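Local coordinates for protein amidohydrolase (Xanthomonas campestris pv. campestris, PDB 4DZH) that probably deaminates adenosine-type nucleosides such as 5'-methylthioadenosine, as a zinc-binding amidohydrolase with a TIM-barrel fold, at residues Leu86-Ala91 and Thr121-Ala126; Leu94-Trp99 and Leu292-Gly297; Val382-Ser387 and Ser399-Ala404; Ser296-Ala301 and Ala334-Ala339. All blocks are in the same frame, centred on the assembly; numbering follows the deposited sequence.

Overall arrangement
All four contacts are buried packing within one chain, and each also reaches the second subunit. In contact 2 the side chain of L294 is about 5 Å from a bound zinc ion. Contact 1 reaches toward the magnesium ion through R88, whose side chain is about 8 Å from it. Contacts 1 and 2 have centres about 19 Å apart and meet where A91 O lies 2.9 Å from W99 CD1. Contacts 2 and 4 share S296 and G297, and their centres are about 17 Å apart. Contact 3 lies away from the annotated sites, yet it joins contact 4 through a probable 2.8 Å hydrogen bond between Y403 OH and K338 NZ. Contacts 1 and 3 do not touch.

Contact 1: residues Leu86-Ala91 and Thr121-Ala126; sequences LLRGVA and TTLAIA
L86 and L123 reach each other through different first torsions. In L123, CG is anti to the backbone N (chi1 -178°), and this extends the side chain from the helix toward the loop. In L86, CG is anti to the carbonyl carbon instead (chi1 -65°). One methyl from each then meets the other, with L86 CD2 3.9 Å from L123 CD2. The two side chains pass at a slant. The same L123 methyl also lies near R88. R88 NH2 is 4.5 Å from L123 CD2, and the methyl approaches the guanidinium obliquely. The polar atoms of R88 are held by others. NH2 forms a salt bridge with E127, NH1 bonds to the carbonyl of N322, and NE bonds to the carbonyl of Q392 of the second subunit. Three partners thus fix the rotation of the guanidinium group. The side chain of D323, a magnesium ligand, is about 4 Å from that of R88. A type II turn from L87 to V90 reverses the chain after L86. It is closed by V90 N to L87 O at 2.9 Å. The loop 86-91 runs between strand 69-80 and helix 96-111. Helix 114-130 packs on it through L123, and helix 431-447 covers L86 from its W441.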
loop_
_atom_site.group_PDB
_atom_site.type_symbol
_atom_site.label_atom_id
_atom_site.label_comp_id
_atom_site.label_asym_id
_atom_site.label_seq_id
_atom_site.Cartn_x
_atom_site.Cartn_y
_atom_site.Cartn_z
ATOM N N LEU A 86 -17.666 -7.907 -4.874
ATOM C CA LEU A 86 -18.983 -7.552 -4.312
ATOM C C LEU A 86 -19.077 -7.699 -2.784
ATOM O O LEU A 86 -20.011 -7.201 -2.171
ATOM C CB LEU A 86 -20.107 -8.351 -5.038
ATOM C CG LEU A 86 -20.228 -7.973 -6.522
ATOM C CD1 LEU A 86 -21.252 -8.892 -7.156
ATOM C CD2 LEU A 86 -20.607 -6.507 -6.730
ATOM N N LEU A 87 -18.087 -8.340 -2.154
ATOM C CA LEU A 87 -18.076 -8.493 -0.700
ATOM C C LEU A 87 -16.980 -7.578 -0.060
ATOM O O LEU A 87 -16.512 -7.831 1.057
ATOM C CB LEU A 87 -17.843 -9.952 -0.302
ATOM C CG LEU A 87 -18.881 -10.963 -0.821
ATOM C CD1 LEU A 87 -18.783 -12.277 -0.056
ATOM C CD2 LEU A 87 -20.252 -10.378 -0.680
ATOM N N ARG A 88 -16.592 -6.527 -0.778
ATOM C CA ARG A 88 -15.517 -5.661 -0.311
ATOM C C ARG A 88 -15.774 -5.109 1.074
ATOM O O ARG A 88 -16.727 -4.362 1.245
ATOM C CB ARG A 88 -15.343 -4.517 -1.313
ATOM C CG ARG A 88 -14.041 -3.721 -1.108
ATOM C CD ARG A 88 -13.930 -2.539 -2.040
ATOM N NE ARG A 88 -14.276 -2.728 -3.458
ATOM C CZ ARG A 88 -13.442 -3.118 -4.419
ATOM N NH1 ARG A 88 -12.178 -3.486 -4.156
ATOM N NH2 ARG A 88 -13.875 -3.129 -5.676
ATOM N N GLY A 89 -14.917 -5.463 2.050
ATOM C CA GLY A 89 -15.049 -4.981 3.423
ATOM C C GLY A 89 -16.298 -5.472 4.131
ATOM O O GLY A 89 -16.769 -4.829 5.053
ATOM N N VAL A 90 -16.842 -6.617 3.716
ATOM C CA VAL A 90 -18.122 -7.069 4.299
ATOM C C VAL A 90 -17.924 -7.546 5.730
ATOM O O VAL A 90 -18.866 -7.510 6.556
ATOM C CB VAL A 90 -18.809 -8.161 3.411
ATOM C CG1 VAL A 90 -18.010 -9.453 3.401
ATOM C CG2 VAL A 90 -20.243 -8.429 3.880
ATOM N N ALA A 91 -16.703 -7.961 6.066
ATOM C CA ALA A 91 -16.476 -8.521 7.405
ATOM C C ALA A 91 -15.035 -8.407 7.921
ATOM O O ALA A 91 -14.322 -9.399 8.053
ATOM C CB ALA A 91 -16.920 -9.979 7.440
ATOM N N THR A 121 -17.134 -10.477 -11.222
ATOM C CA THR A 121 -15.994 -10.618 -12.122
ATOM C C THR A 121 -15.823 -9.387 -12.990
ATOM O O THR A 121 -14.693 -8.895 -13.220
ATOM C CB THR A 121 -16.171 -11.870 -12.998
ATOM O OG1 THR A 121 -16.260 -13.023 -12.138
ATOM C CG2 THR A 121 -14.982 -12.036 -13.900
ATOM N N THR A 122 -16.954 -8.862 -13.491
ATOM C CA THR A 122 -16.917 -7.691 -14.326
ATOM C C THR A 122 -16.412 -6.462 -13.560
ATOM O O THR A 122 -15.572 -5.698 -14.068
ATOM C CB THR A 122 -18.317 -7.420 -14.913
ATOM O OG1 THR A 122 -18.728 -8.553 -15.660
ATOM C CG2 THR A 122 -18.288 -6.198 -15.788
ATOM N N LEU A 123 -16.918 -6.270 -12.333
ATOM C CA LEU A 123 -16.390 -5.252 -11.447
ATOM C C LEU A 123 -14.848 -5.392 -11.261
ATOM O O LEU A 123 -14.106 -4.414 -11.398
ATOM C CB LEU A 123 -17.110 -5.339 -10.096
ATOM C CG LEU A 123 -16.688 -4.283 -9.068
ATOM C CD1 LEU A 123 -16.786 -2.867 -9.659
ATOM C CD2 LEU A 123 -17.544 -4.451 -7.862
ATOM N N ALA A 124 -14.396 -6.625 -11.032
ATOM C CA ALA A 124 -12.970 -6.869 -10.872
ATOM C C ALA A 124 -12.158 -6.516 -12.120
ATOM O O ALA A 124 -11.064 -5.919 -12.025
ATOM C CB ALA A 124 -12.719 -8.322 -10.474
ATOM N N ILE A 125 -12.708 -6.841 -13.300
ATOM C CA ILE A 125 -12.008 -6.545 -14.540
ATOM C C ILE A 125 -11.772 -5.024 -14.667
ATOM O O ILE A 125 -10.665 -4.571 -14.969
ATOM C CB ILE A 125 -12.790 -7.089 -15.741
ATOM C CG1 ILE A 125 -12.729 -8.613 -15.779
ATOM C CG2 ILE A 125 -12.274 -6.424 -17.045
ATOM C CD1 ILE A 125 -13.714 -9.219 -16.791
ATOM N N ALA A 126 -12.784 -4.215 -14.342
ATOM C CA ALA A 126 -12.591 -2.760 -14.348
ATOM C C ALA A 126 -11.485 -2.333 -13.349
ATOM O O ALA A 126 -10.615 -1.514 -13.673
ATOM C CB ALA A 126 -13.930 -2.067 -14.048
#

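Contact 2: residues Leu94-Trp99 and Leu292-Gly297; sequences LPLMVW and LKLASG
L96 and W99 both pack on L294, which follows K293 near the end of helix 288-293 and lies against the first turn of helix 96-111. The CH-pi contact comes first. L294 CD2 sits over one face of the W99 indole, 4.3 Å from the centroid of the six-membered ring and only 10° off the ring normal. The other methyl touches carbon atoms on both residues. L294 CD1 is 4.2 Å from W99 CZ3 and 4.3 Å from L96 CD1. The indole is swung toward L294 because CG of W99 is anti to its backbone N (chi1 -177°). The polar contact runs through one water. It accepts from L96 N at 2.7 Å and donates to L294 O at 3.3 Å, so it links the two backbones. W99 NE1 has a weak bond to the carbonyl of A319. P95 is the N-cap of helix 96-111, and P95 O accepts from W99 N at 2.9 Å. A295, with positive phi, closes helix 288-293 in a Schellman motif. The side chain of L294 is about 5 Å from that of D316, a zinc ligand. The arrangement is consistent with a hydrophobic wall beside the metal site of an amidohydrolase TIM barrel.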
loop_
_atom_site.group_PDB
_atom_site.type_symbol
_atom_site.label_atom_id
_atom_site.label_comp_id
_atom_site.label_asym_id
_atom_site.label_seq_id
_atom_site.Cartn_x
_atom_site.Cartn_y
_atom_site.Cartn_z
ATOM N N LEU A 94 -12.000 -9.564 12.130
ATOM C CA LEU A 94 -12.631 -10.699 12.805
ATOM C C LEU A 94 -11.658 -11.856 12.581
ATOM O O LEU A 94 -11.016 -11.941 11.521
ATOM C CB LEU A 94 -13.979 -11.037 12.105
ATOM C CG LEU A 94 -15.065 -9.947 12.117
ATOM C CD1 LEU A 94 -16.308 -10.367 11.338
ATOM C CD2 LEU A 94 -15.443 -9.513 13.523
ATOM N N PRO A 95 -11.550 -12.764 13.560
ATOM C CA PRO A 95 -10.700 -13.950 13.364
ATOM C C PRO A 95 -11.197 -14.883 12.236
ATOM O O PRO A 95 -12.393 -14.878 11.918
ATOM C CB PRO A 95 -10.734 -14.638 14.731
ATOM C CG PRO A 95 -11.994 -14.174 15.360
ATOM C CD PRO A 95 -12.284 -12.796 14.837
ATOM N N LEU A 96 -10.282 -15.640 11.633
ATOM C CA LEU A 96 -10.571 -16.434 10.432
ATOM C C LEU A 96 -11.866 -17.267 10.476
ATOM O O LEU A 96 -12.688 -17.191 9.558
ATOM C CB LEU A 96 -9.378 -17.338 10.091
ATOM C CG LEU A 96 -9.503 -18.245 8.864
ATOM C CD1 LEU A 96 -9.482 -17.443 7.575
ATOM C CD2 LEU A 96 -8.387 -19.281 8.867
ATOM N N MET A 97 -12.056 -18.059 11.529
ATOM C CA MET A 97 -13.249 -18.910 11.586
ATOM C C MET A 97 -14.560 -18.130 11.800
ATOM O O MET A 97 -15.612 -18.581 11.359
ATOM C CB MET A 97 -13.094 -20.074 12.581
ATOM C CG MET A 97 -12.022 -21.109 12.173
ATOM S SD MET A 97 -11.997 -21.531 10.400
ATOM C CE MET A 97 -13.353 -22.728 10.279
ATOM N N VAL A 98 -14.504 -16.963 12.442
ATOM C CA VAL A 98 -15.709 -16.136 12.580
ATOM C C VAL A 98 -16.022 -15.459 11.244
ATOM O O VAL A 98 -17.196 -15.406 10.797
ATOM C CB VAL A 98 -15.570 -15.040 13.656
ATOM C CG1 VAL A 98 -16.902 -14.283 13.820
ATOM C CG2 VAL A 98 -15.135 -15.639 14.974
ATOM N N TRP A 99 -14.959 -14.934 10.628
ATOM C CA TRP A 99 -14.994 -14.350 9.284
ATOM C C TRP A 99 -15.685 -15.310 8.323
ATOM O O TRP A 99 -16.672 -14.954 7.671
ATOM C CB TRP A 99 -13.552 -14.037 8.823
ATOM C CG TRP A 99 -13.364 -13.375 7.495
ATOM C CD1 TRP A 99 -13.691 -12.089 7.151
ATOM C CD2 TRP A 99 -12.742 -13.946 6.335
ATOM N NE1 TRP A 99 -13.325 -11.835 5.845
ATOM C CE2 TRP A 99 -12.751 -12.960 5.319
ATOM C CE3 TRP A 99 -12.201 -15.199 6.050
ATOM C CZ2 TRP A 99 -12.251 -13.195 4.046
ATOM C CZ3 TRP A 99 -11.698 -15.432 4.777
ATOM C CH2 TRP A 99 -11.715 -14.426 3.793
ATOM N N LEU A 292 -1.257 -11.113 5.981
ATOM C CA LEU A 292 -1.077 -10.293 7.143
ATOM C C LEU A 292 -2.438 -10.005 7.770
ATOM O O LEU A 292 -2.611 -10.113 8.988
ATOM C CB LEU A 292 -0.351 -8.982 6.774
ATOM C CG LEU A 292 1.083 -9.089 6.273
ATOM C CD1 LEU A 292 1.534 -7.635 5.920
ATOM C CD2 LEU A 292 1.955 -9.609 7.393
ATOM N N LYS A 293 -3.428 -9.651 6.932
ATOM C CA LYS A 293 -4.725 -9.222 7.436
ATOM C C LYS A 293 -5.445 -10.363 8.161
ATOM O O LYS A 293 -6.117 -10.092 9.151
ATOM C CB LYS A 293 -5.580 -8.708 6.266
ATOM C CG LYS A 293 -6.878 -8.037 6.640
ATOM C CD LYS A 293 -7.505 -7.367 5.378
ATOM C CE LYS A 293 -8.679 -6.435 5.706
ATOM N NZ LYS A 293 -9.928 -7.176 6.068
ATOM N N LEU A 294 -5.261 -11.607 7.712
ATOM C CA LEU A 294 -5.949 -12.751 8.327
ATOM C C LEU A 294 -5.083 -13.356 9.422
ATOM O O LEU A 294 -5.458 -14.357 10.054
ATOM C CB LEU A 294 -6.288 -13.812 7.279
ATOM C CG LEU A 294 -7.377 -13.344 6.295
ATOM C CD1 LEU A 294 -7.622 -14.378 5.174
ATOM C CD2 LEU A 294 -8.646 -12.986 7.043
ATOM N N ALA A 295 -3.916 -12.761 9.638
ATOM C CA ALA A 295 -2.915 -13.331 10.576
ATOM C C ALA A 295 -2.571 -14.762 10.194
ATOM O O ALA A 295 -2.458 -15.660 11.058
ATOM C CB ALA A 295 -3.375 -13.252 12.026
ATOM N N SER A 296 -2.392 -14.996 8.903
ATOM C CA SER A 296 -2.026 -16.333 8.451
ATOM C C SER A 296 -0.565 -16.663 8.647
ATOM O O SER A 296 -0.195 -17.837 8.758
ATOM C CB SER A 296 -2.410 -16.535 6.980
ATOM O OG SER A 296 -3.797 -16.229 6.822
ATOM N N GLY A 297 0.279 -15.637 8.678
ATOM C CA GLY A 297 1.700 -15.888 8.799
ATOM C C GLY A 297 2.572 -15.226 7.759
ATOM O O GLY A 297 2.130 -14.276 7.061
HETATM O O HOH W 1 -7.760 -14.911 12.299
#

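Contact 3: residues Val382-Ser387 and Ser399-Ala404; sequences VCVDLS and SQLIYA
D385 OD1 takes two bonds just beyond V384, on the strand end that packs against L401. S387 OG donates to D385 OD1 at 2.7 Å, on the syn lone pair of OD1, the side of the other carboxylate oxygen. S387 N donates to D385 OD1 at 3.2 Å, from well above the carboxylate plane, with an N-H...O angle of 155°. The backbone bond makes an Asx turn. It bends the chain where strand 381-385 ends. Strand 381-385 runs antiparallel to both 69-80 and 410-415. Its backbone bonds join V382 to M72 and C383 to T411. Helix 397-403 follows soon after and packs back on the same strand. The packing rests on one methyl of L401. L401 CD2 lies 4.1 Å from V384 CG1. It is equally near V384 CB and only slightly farther from V384 CG2, so the methyl rests against the whole isopropyl group. This methyl also meets L386 CD2 at 4.3 Å. With CG of L401 anti to its carbonyl carbon (chi1 -75°), the end of the side chain comes nearer the strand than the direction of its CB would suggest. F327 of helix 326-341 also touches V384. The amide of Q400 is anchored by NE2 to the carbonyls of T391 and P393, which ties the helix to the connection leading into it. R88 of the second subunit packs on Q400 and A404.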
loop_
_atom_site.group_PDB
_atom_site.type_symbol
_atom_site.label_atom_id
_atom_site.label_comp_id
_atom_site.label_asym_id
_atom_site.label_seq_id
_atom_site.Cartn_x
_atom_site.Cartn_y
_atom_site.Cartn_z
ATOM N N VAL A 382 1.428 -2.107 -20.313
ATOM C CA VAL A 382 0.920 -1.036 -19.444
ATOM C C VAL A 382 1.862 0.175 -19.484
ATOM O O VAL A 382 3.091 0.026 -19.361
ATOM C CB VAL A 382 0.785 -1.573 -18.001
ATOM C CG1 VAL A 382 0.379 -0.396 -17.056
ATOM C CG2 VAL A 382 -0.281 -2.650 -17.959
ATOM N N CYS A 383 1.259 1.364 -19.597
ATOM C CA CYS A 383 1.972 2.646 -19.462
ATOM C C CYS A 383 1.693 3.168 -18.059
ATOM O O CYS A 383 0.527 3.301 -17.689
ATOM C CB CYS A 383 1.463 3.670 -20.478
ATOM S SG CYS A 383 2.215 3.433 -22.114
ATOM N N VAL A 384 2.758 3.466 -17.333
ATOM C CA VAL A 384 2.642 4.067 -15.985
ATOM C C VAL A 384 3.199 5.480 -16.116
ATOM O O VAL A 384 4.386 5.626 -16.402
ATOM C CB VAL A 384 3.461 3.254 -14.941
ATOM C CG1 VAL A 384 3.203 3.818 -13.543
ATOM C CG2 VAL A 384 3.013 1.825 -14.957
ATOM N N ASP A 385 2.363 6.495 -15.869
ATOM C CA ASP A 385 2.848 7.893 -15.841
ATOM C C ASP A 385 3.838 8.040 -14.707
ATOM O O ASP A 385 3.476 7.742 -13.573
ATOM C CB ASP A 385 1.679 8.838 -15.616
ATOM C CG ASP A 385 2.120 10.283 -15.503
ATOM O OD1 ASP A 385 3.077 10.662 -16.222
ATOM O OD2 ASP A 385 1.532 11.012 -14.669
ATOM N N LEU A 386 5.080 8.442 -14.976
ATOM C CA LEU A 386 6.093 8.664 -13.936
ATOM C C LEU A 386 6.373 10.180 -13.705
ATOM O O LEU A 386 7.196 10.556 -12.842
ATOM C CB LEU A 386 7.359 7.862 -14.162
ATOM C CG LEU A 386 7.195 6.347 -14.044
ATOM C CD1 LEU A 386 8.549 5.716 -14.336
ATOM C CD2 LEU A 386 6.683 5.908 -12.647
ATOM N N SER A 387 5.685 11.020 -14.468
ATOM C CA SER A 387 5.906 12.458 -14.379
ATOM C C SER A 387 5.131 13.051 -13.203
ATOM O O SER A 387 5.350 14.220 -12.843
ATOM C CB SER A 387 5.499 13.120 -15.694
ATOM O OG SER A 387 4.082 13.173 -15.825
ATOM N N SER A 399 12.922 0.989 -8.892
ATOM C CA SER A 399 12.614 1.434 -7.539
ATOM C C SER A 399 11.292 2.168 -7.507
ATOM O O SER A 399 10.465 1.964 -6.610
ATOM C CB SER A 399 13.665 2.468 -7.087
ATOM O OG SER A 399 14.860 1.832 -6.682
ATOM N N GLN A 400 11.116 3.082 -8.448
ATOM C CA GLN A 400 9.909 3.896 -8.466
ATOM C C GLN A 400 8.645 3.099 -8.692
ATOM O O GLN A 400 7.603 3.367 -8.093
ATOM C CB GLN A 400 10.034 4.981 -9.525
ATOM C CG GLN A 400 9.564 6.312 -8.955
ATOM C CD GLN A 400 10.631 6.951 -8.095
ATOM O OE1 GLN A 400 11.248 6.329 -7.225
ATOM N NE2 GLN A 400 10.890 8.262 -8.385
ATOM N N LEU A 401 8.728 2.094 -9.561
ATOM C CA LEU A 401 7.537 1.307 -9.859
ATOM C C LEU A 401 7.112 0.479 -8.655
ATOM O O LEU A 401 5.901 0.262 -8.423
ATOM C CB LEU A 401 7.840 0.354 -11.019
ATOM C CG LEU A 401 7.870 1.124 -12.333
ATOM C CD1 LEU A 401 8.423 0.178 -13.445
ATOM C CD2 LEU A 401 6.532 1.636 -12.742
ATOM N N ILE A 402 8.079 0.036 -7.874
ATOM C CA ILE A 402 7.765 -0.824 -6.731
ATOM C C ILE A 402 7.486 -0.048 -5.440
ATOM O O ILE A 402 6.537 -0.379 -4.711
ATOM C CB ILE A 402 8.897 -1.824 -6.521
ATOM C CG1 ILE A 402 9.020 -2.777 -7.745
ATOM C CG2 ILE A 402 8.664 -2.662 -5.264
ATOM C CD1 ILE A 402 7.828 -3.705 -7.884
ATOM N N TYR A 403 8.277 0.992 -5.149
ATOM C CA TYR A 403 8.197 1.613 -3.839
ATOM C C TYR A 403 7.504 2.957 -3.818
ATOM O O TYR A 403 7.337 3.548 -2.719
ATOM C CB TYR A 403 9.590 1.774 -3.241
ATOM C CG TYR A 403 10.363 0.458 -3.056
ATOM C CD1 TYR A 403 9.857 -0.574 -2.265
ATOM C CD2 TYR A 403 11.587 0.255 -3.699
ATOM C CE1 TYR A 403 10.545 -1.772 -2.098
ATOM C CE2 TYR A 403 12.288 -0.957 -3.547
ATOM C CZ TYR A 403 11.755 -1.958 -2.741
ATOM O OH TYR A 403 12.425 -3.155 -2.557
ATOM N N ALA A 404 7.131 3.489 -4.962
ATOM C CA ALA A 404 6.466 4.819 -4.950
ATOM C C ALA A 404 5.227 4.963 -5.855
ATOM O O ALA A 404 4.286 5.713 -5.512
ATOM C CB ALA A 404 7.480 5.947 -5.289
#

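Contact 4: residues Ser296-Ala301 and Ala334-Ala339; sequences SGFCPA and AILAKA
The first shell is the pair F298 and L336, with A301 and A337 beside it. L336 CD1 comes in at the ring edge of F298, close to the ring plane, and is 4.1 Å from F298 CD1. It meets the neighbouring ring atom, F298 CE1, at 4.2 Å. The two side chains cross at about a right angle. A looser touch lies farther along, where A301 CB is 4.5 Å from A337 CB. Small methyl groups on both sides let the backbones come near here, and the CA atoms of A301 and A337 are 5.9 Å apart. CG of L336 is anti to the backbone N (chi1 -177°), which carries its methyls out to the phenyl. In the next shell, P300 centres an inverse gamma turn and is the N-cap of helix 301-306. The methyl of A301, the next residue, points toward helix 326-341. On that helix, K338 NZ donates to A334 O at 2.8 Å from above the carbonyl plane. NZ also bonds to A346 O and Y403 OH. A339 of the second subunit packs on F298, and L292 of that subunit packs on K338 and A339. This is loop-on-helix packing, joining the connection after helix 288-293 to helix 326-341 in the TIM-barrel fold at the dimer interface.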
loop_
_atom_site.group_PDB
_atom_site.type_symbol
_atom_site.label_atom_id
_atom_site.label_comp_id
_atom_site.label_asym_id
_atom_site.label_seq_id
_atom_site.Cartn_x
_atom_site.Cartn_y
_atom_site.Cartn_z
ATOM N N SER A 296 -2.392 -14.996 8.903
ATOM C CA SER A 296 -2.026 -16.333 8.451
ATOM C C SER A 296 -0.565 -16.663 8.647
ATOM O O SER A 296 -0.195 -17.837 8.758
ATOM C CB SER A 296 -2.410 -16.535 6.980
ATOM O OG SER A 296 -3.797 -16.229 6.822
ATOM N N GLY A 297 0.279 -15.637 8.678
ATOM C CA GLY A 297 1.700 -15.888 8.799
ATOM C C GLY A 297 2.572 -15.226 7.759
ATOM O O GLY A 297 2.130 -14.276 7.061
ATOM N N PHE A 298 3.780 -15.773 7.600
ATOM C CA PHE A 298 4.880 -15.102 6.889
ATOM C C PHE A 298 5.563 -16.036 5.907
ATOM O O PHE A 298 6.516 -16.762 6.242
ATOM C CB PHE A 298 5.911 -14.554 7.898
ATOM C CG PHE A 298 5.329 -13.561 8.867
ATOM C CD1 PHE A 298 5.214 -12.220 8.509
ATOM C CD2 PHE A 298 4.869 -13.965 10.125
ATOM C CE1 PHE A 298 4.667 -11.291 9.384
ATOM C CE2 PHE A 298 4.320 -13.046 11.005
ATOM C CZ PHE A 298 4.209 -11.699 10.638
ATOM N N CYS A 299 5.038 -16.065 4.698
ATOM C CA CYS A 299 5.676 -16.760 3.604
ATOM C C CYS A 299 7.112 -16.315 3.442
ATOM O O CYS A 299 7.410 -15.097 3.424
ATOM C CB CYS A 299 4.889 -16.531 2.305
ATOM S SG CYS A 299 5.537 -17.258 0.880
ATOM N N PRO A 300 8.029 -17.288 3.351
ATOM C CA PRO A 300 9.473 -16.981 3.236
ATOM C C PRO A 300 9.827 -16.685 1.804
ATOM O O PRO A 300 10.517 -17.452 1.111
ATOM C CB PRO A 300 10.153 -18.267 3.718
ATOM C CG PRO A 300 9.134 -19.339 3.513
ATOM C CD PRO A 300 7.757 -18.716 3.575
ATOM N N ALA A 301 9.309 -15.543 1.321
ATOM C CA ALA A 301 9.456 -15.236 -0.085
ATOM C C ALA A 301 10.897 -15.111 -0.532
ATOM O O ALA A 301 11.243 -15.539 -1.638
ATOM C CB ALA A 301 8.658 -13.968 -0.440
ATOM N N ALA A 334 7.605 -6.796 -1.356
ATOM C CA ALA A 334 9.014 -6.444 -1.339
ATOM C C ALA A 334 9.473 -6.029 0.050
ATOM O O ALA A 334 10.609 -6.380 0.442
ATOM C CB ALA A 334 9.293 -5.324 -2.351
ATOM N N ILE A 335 8.672 -5.252 0.792
ATOM C CA ILE A 335 9.151 -4.732 2.084
ATOM C C ILE A 335 8.999 -5.801 3.161
ATOM O O ILE A 335 9.894 -5.975 3.991
ATOM C CB ILE A 335 8.511 -3.370 2.470
ATOM C CG1 ILE A 335 6.999 -3.544 2.750
ATOM C CG2 ILE A 335 8.795 -2.350 1.319
ATOM C CD1 ILE A 335 6.328 -2.240 3.130
ATOM N N LEU A 336 7.918 -6.579 3.094
ATOM C CA LEU A 336 7.735 -7.656 4.057
ATOM C C LEU A 336 8.862 -8.667 3.889
ATOM O O LEU A 336 9.316 -9.240 4.869
ATOM C CB LEU A 336 6.391 -8.378 3.803
ATOM C CG LEU A 336 6.140 -9.485 4.854
ATOM C CD1 LEU A 336 5.918 -8.916 6.189
ATOM C CD2 LEU A 336 4.891 -10.200 4.396
ATOM N N ALA A 337 9.304 -8.899 2.659
ATOM C CA ALA A 337 10.291 -9.962 2.448
ATOM C C ALA A 337 11.588 -9.644 3.202
ATOM O O ALA A 337 12.241 -10.547 3.772
ATOM C CB ALA A 337 10.557 -10.174 0.966
ATOM N N LYS A 338 11.945 -8.361 3.248
ATOM C CA LYS A 338 13.171 -7.914 3.906
ATOM C C LYS A 338 13.072 -8.125 5.421
ATOM O O LYS A 338 14.030 -8.603 6.063
ATOM C CB LYS A 338 13.420 -6.431 3.559
ATOM C CG LYS A 338 13.720 -6.238 2.082
ATOM C CD LYS A 338 13.377 -4.789 1.608
ATOM C CE LYS A 338 13.706 -4.540 0.154
ATOM N NZ LYS A 338 12.916 -5.353 -0.846
ATOM N N ALA A 339 11.914 -7.838 6.001
ATOM C CA ALA A 339 11.760 -7.867 7.446
ATOM C C ALA A 339 11.706 -9.331 7.898
ATOM O O ALA A 339 12.345 -9.713 8.914
ATOM C CB ALA A 339 10.510 -7.167 7.855
#